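Local coordinates for siderophore-interacting protein (Aeromonas hydrophila, PDB 6K2L) that binds FAD and, as its siderophore-interacting family suggests, probably reduces the iron of ferric siderophores to release it inside the cell, at residues A[228-231]-A[232-236]. The protein carries 1 engineered substitution. Sequence-based numbering, arbitrary orientation.
Sequences MRRH and VRRTL
Arg-229 places CG opposite its backbone N (chi1 173°), beside the carbonyl carbon, and a bend at chi3 turns the guanidinium flat against that of Arg-233, whose chain, extended from CG to NE, runs beside it in the same direction. The pair sits one turn apart near the C-terminal end of helix 222-235, the crossover helix of a beta-alpha-beta unit between strands 214-218 and 243-245 in the parallel sheet of the C-terminal domain, whose fold resembles the NAD-binding domain of ferredoxin reductases. The two guanidinium groups stack with planes 20° apart and centres 4.1 Å from each other, Arg-229 NE lying over one face of Arg-233, 3.4 Å from its NH1. Two like charges this close would repel, a cost probably offset in part by oxygens near the C-terminus: Arg-229 NH2 is hydrogen-bonded to Val-265 O of helix 255-266, and Arg-233 NH2 to Ser-268 O, at the last residue of the chain.

Around the helix, His-231 offers a ring face to the methyl of Thr-235, a CH-pi contact with CG2 3.6 Å from the ring centroid. Alpha-helical i to i+4 bonds run through the same turns, from Val-232 N to Met-228 O and from Thr-235 N to His-231 O, which also takes a weak bond from Arg-234 N. On the buried side, Met-228 and Val-232 pack on Phe-218, while Val-232 CG2 rests 3.5 Å from Met-228 O.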
ATOM      1  N   MET A 228     -21.804   9.656  13.675  1.00 31.47           N
ATOM      2  CA  MET A 228     -21.706   9.590  12.218  1.00 31.61           C
ATOM      3  C   MET A 228     -22.374   8.338  11.662  1.00 27.34           C
ATOM      4  O   MET A 228     -23.089   8.419  10.656  1.00 30.17           O
ATOM      5  CB  MET A 228     -20.237   9.651  11.773  1.00 27.59           C
ATOM      6  CG  MET A 228     -19.512  10.994  12.055  1.00 26.25           C
ATOM      7  SD  MET A 228     -20.422  12.492  11.584  1.00 27.16           S
ATOM      8  CE  MET A 228     -20.855  12.119   9.869  1.00 24.47           C
ATOM      9  N   ARG A 229     -22.157   7.178  12.288  1.00 27.48           N
ATOM     10  CA  ARG A 229     -22.836   5.979  11.818  1.00 28.87           C
ATOM     11  C   ARG A 229     -24.342   6.141  11.911  1.00 33.75           C
ATOM     12  O   ARG A 229     -25.077   5.694  11.018  1.00 31.97           O
ATOM     13  CB  ARG A 229     -22.396   4.750  12.610  1.00 26.07           C
ATOM     14  CG  ARG A 229     -23.205   3.491  12.266  1.00 29.43           C
ATOM     15  CD  ARG A 229     -22.658   2.251  12.933  1.00 25.76           C
ATOM     16  NE  ARG A 229     -23.093   2.156  14.326  1.00 30.81           N
ATOM     17  CZ  ARG A 229     -22.791   1.146  15.140  1.00 35.30           C
ATOM     18  NH1 ARG A 229     -22.049   0.129  14.711  1.00 38.82           N
ATOM     19  NH2 ARG A 229     -23.232   1.152  16.387  1.00 39.31           N
ATOM     20  N   ARG A 230     -24.823   6.792  12.963  1.00 35.05           N
ATOM     21  CA  ARG A 230     -26.262   6.965  13.036  1.00 34.80           C
ATOM     22  C   ARG A 230     -26.761   7.925  11.966  1.00 33.33           C
ATOM     23  O   ARG A 230     -27.816   7.682  11.372  1.00 36.06           O
ATOM     24  CB  ARG A 230     -26.665   7.428  14.432  1.00 39.46           C
ATOM     25  CG  ARG A 230     -28.036   6.924  14.843  1.00 45.58           C
ATOM     26  CD  ARG A 230     -28.526   7.683  16.029  1.00 47.31           C
ATOM     27  NE  ARG A 230     -27.937   7.178  17.267  1.00 49.71           N
ATOM     28  CZ  ARG A 230     -26.931   7.749  17.924  1.00 47.41           C
ATOM     29  NH1 ARG A 230     -26.362   8.857  17.448  1.00 39.90           N
ATOM     30  NH2 ARG A 230     -26.493   7.201  19.059  1.00 40.08           N
ATOM     31  N   HIS A 231     -26.041   9.017  11.717  1.00 31.22           N
ATOM     32  CA  HIS A 231     -26.435   9.905  10.631  1.00 32.88           C
ATOM     33  C   HIS A 231     -26.567   9.148   9.319  1.00 36.04           C
ATOM     34  O   HIS A 231     -27.564   9.302   8.599  1.00 40.24           O
ATOM     35  CB  HIS A 231     -25.430  11.033  10.475  1.00 34.23           C
ATOM     36  CG  HIS A 231     -25.750  11.953   9.342  1.00 38.75           C
ATOM     37  ND1 HIS A 231     -24.916  12.128   8.255  1.00 40.49           N
ATOM     38  CD2 HIS A 231     -26.830  12.737   9.118  1.00 34.19           C
ATOM     39  CE1 HIS A 231     -25.466  12.989   7.417  1.00 39.97           C
ATOM     40  NE2 HIS A 231     -26.629  13.370   7.916  1.00 37.04           N
ATOM     41  N   VAL A 232     -25.573   8.318   8.993  1.00 30.68           N
ATOM     42  CA  VAL A 232     -25.657   7.511   7.776  1.00 32.27           C
ATOM     43  C   VAL A 232     -26.838   6.545   7.814  1.00 35.28           C
ATOM     44  O   VAL A 232     -27.478   6.299   6.779  1.00 28.84           O
ATOM     45  CB  VAL A 232     -24.326   6.767   7.542  1.00 28.78           C
ATOM     46  CG1 VAL A 232     -24.431   5.744   6.405  1.00 26.11           C
ATOM     47  CG2 VAL A 232     -23.217   7.774   7.252  1.00 30.75           C
ATOM     48  N   ARG A 233     -27.157   5.990   8.975  1.00 37.11           N
ATOM     49  CA  ARG A 233     -28.305   5.104   9.033  1.00 33.40           C
ATOM     50  C   ARG A 233     -29.639   5.842   8.949  1.00 38.65           C
ATOM     51  O   ARG A 233     -30.622   5.250   8.504  1.00 30.06           O
ATOM     52  CB  ARG A 233     -28.236   4.231  10.293  1.00 32.24           C
ATOM     53  CG  ARG A 233     -27.331   3.004  10.142  1.00 32.34           C
ATOM     54  CD  ARG A 233     -26.799   2.619  11.502  1.00 37.93           C
ATOM     55  NE  ARG A 233     -26.333   1.240  11.629  1.00 36.00           N
ATOM     56  CZ  ARG A 233     -26.124   0.649  12.803  1.00 38.41           C
ATOM     57  NH1 ARG A 233     -26.373   1.312  13.930  1.00 42.63           N
ATOM     58  NH2 ARG A 233     -25.689  -0.602  12.859  1.00 35.24           N
ATOM     59  N   ARG A 234     -29.699   7.123   9.307  1.00 38.61           N
ATOM     60  CA  ARG A 234     -30.973   7.836   9.261  1.00 38.62           C
ATOM     61  C   ARG A 234     -31.234   8.527   7.923  1.00 38.53           C
ATOM     62  O   ARG A 234     -32.350   8.452   7.403  1.00 41.51           O
ATOM     63  CB  ARG A 234     -31.055   8.849  10.412  1.00 42.62           C
ATOM     64  CG  ARG A 234     -30.922   8.168  11.777  1.00 46.79           C
ATOM     65  CD  ARG A 234     -31.269   9.093  12.926  1.00 54.93           C
ATOM     66  NE  ARG A 234     -32.716   9.200  13.100  1.00 70.16           N
ATOM     67  CZ  ARG A 234     -33.404  10.334  13.001  1.00 68.69           C
ATOM     68  NH1 ARG A 234     -32.761  11.471  12.742  1.00 64.48           N
ATOM     69  NH2 ARG A 234     -34.729  10.333  13.171  1.00 58.26           N
ATOM     70  N   THR A 235     -30.249   9.206   7.341  1.00 41.92           N
ATOM     71  CA  THR A 235     -30.553  10.013   6.165  1.00 33.42           C
ATOM     72  C   THR A 235     -30.272   9.312   4.838  1.00 41.01           C
ATOM     73  O   THR A 235     -30.525   9.903   3.778  1.00 45.89           O
ATOM     74  CB  THR A 235     -29.786  11.338   6.212  1.00 39.43           C
ATOM     75  OG1 THR A 235     -30.183  12.148   5.094  1.00 46.97           O
ATOM     76  CG2 THR A 235     -28.292  11.092   6.137  1.00 39.63           C
ATOM     77  N   LEU A 236     -29.769   8.084   4.856  1.00 37.30           N
ATOM     78  CA  LEU A 236     -29.426   7.381   3.631  1.00 36.19           C
ATOM     79  C   LEU A 236     -29.595   5.893   3.896  1.00 40.18           C
ATOM     80  O   LEU A 236     -29.722   5.464   5.046  1.00 42.47           O
ATOM     81  CB  LEU A 236     -27.984   7.703   3.184  1.00 42.70           C
ATOM     82  CG  LEU A 236     -27.532   9.138   2.844  1.00 34.57           C
ATOM     83  CD1 LEU A 236     -26.306   9.497   3.661  1.00 39.61           C
ATOM     84  CD2 LEU A 236     -27.211   9.226   1.383  1.00 34.19           C
TER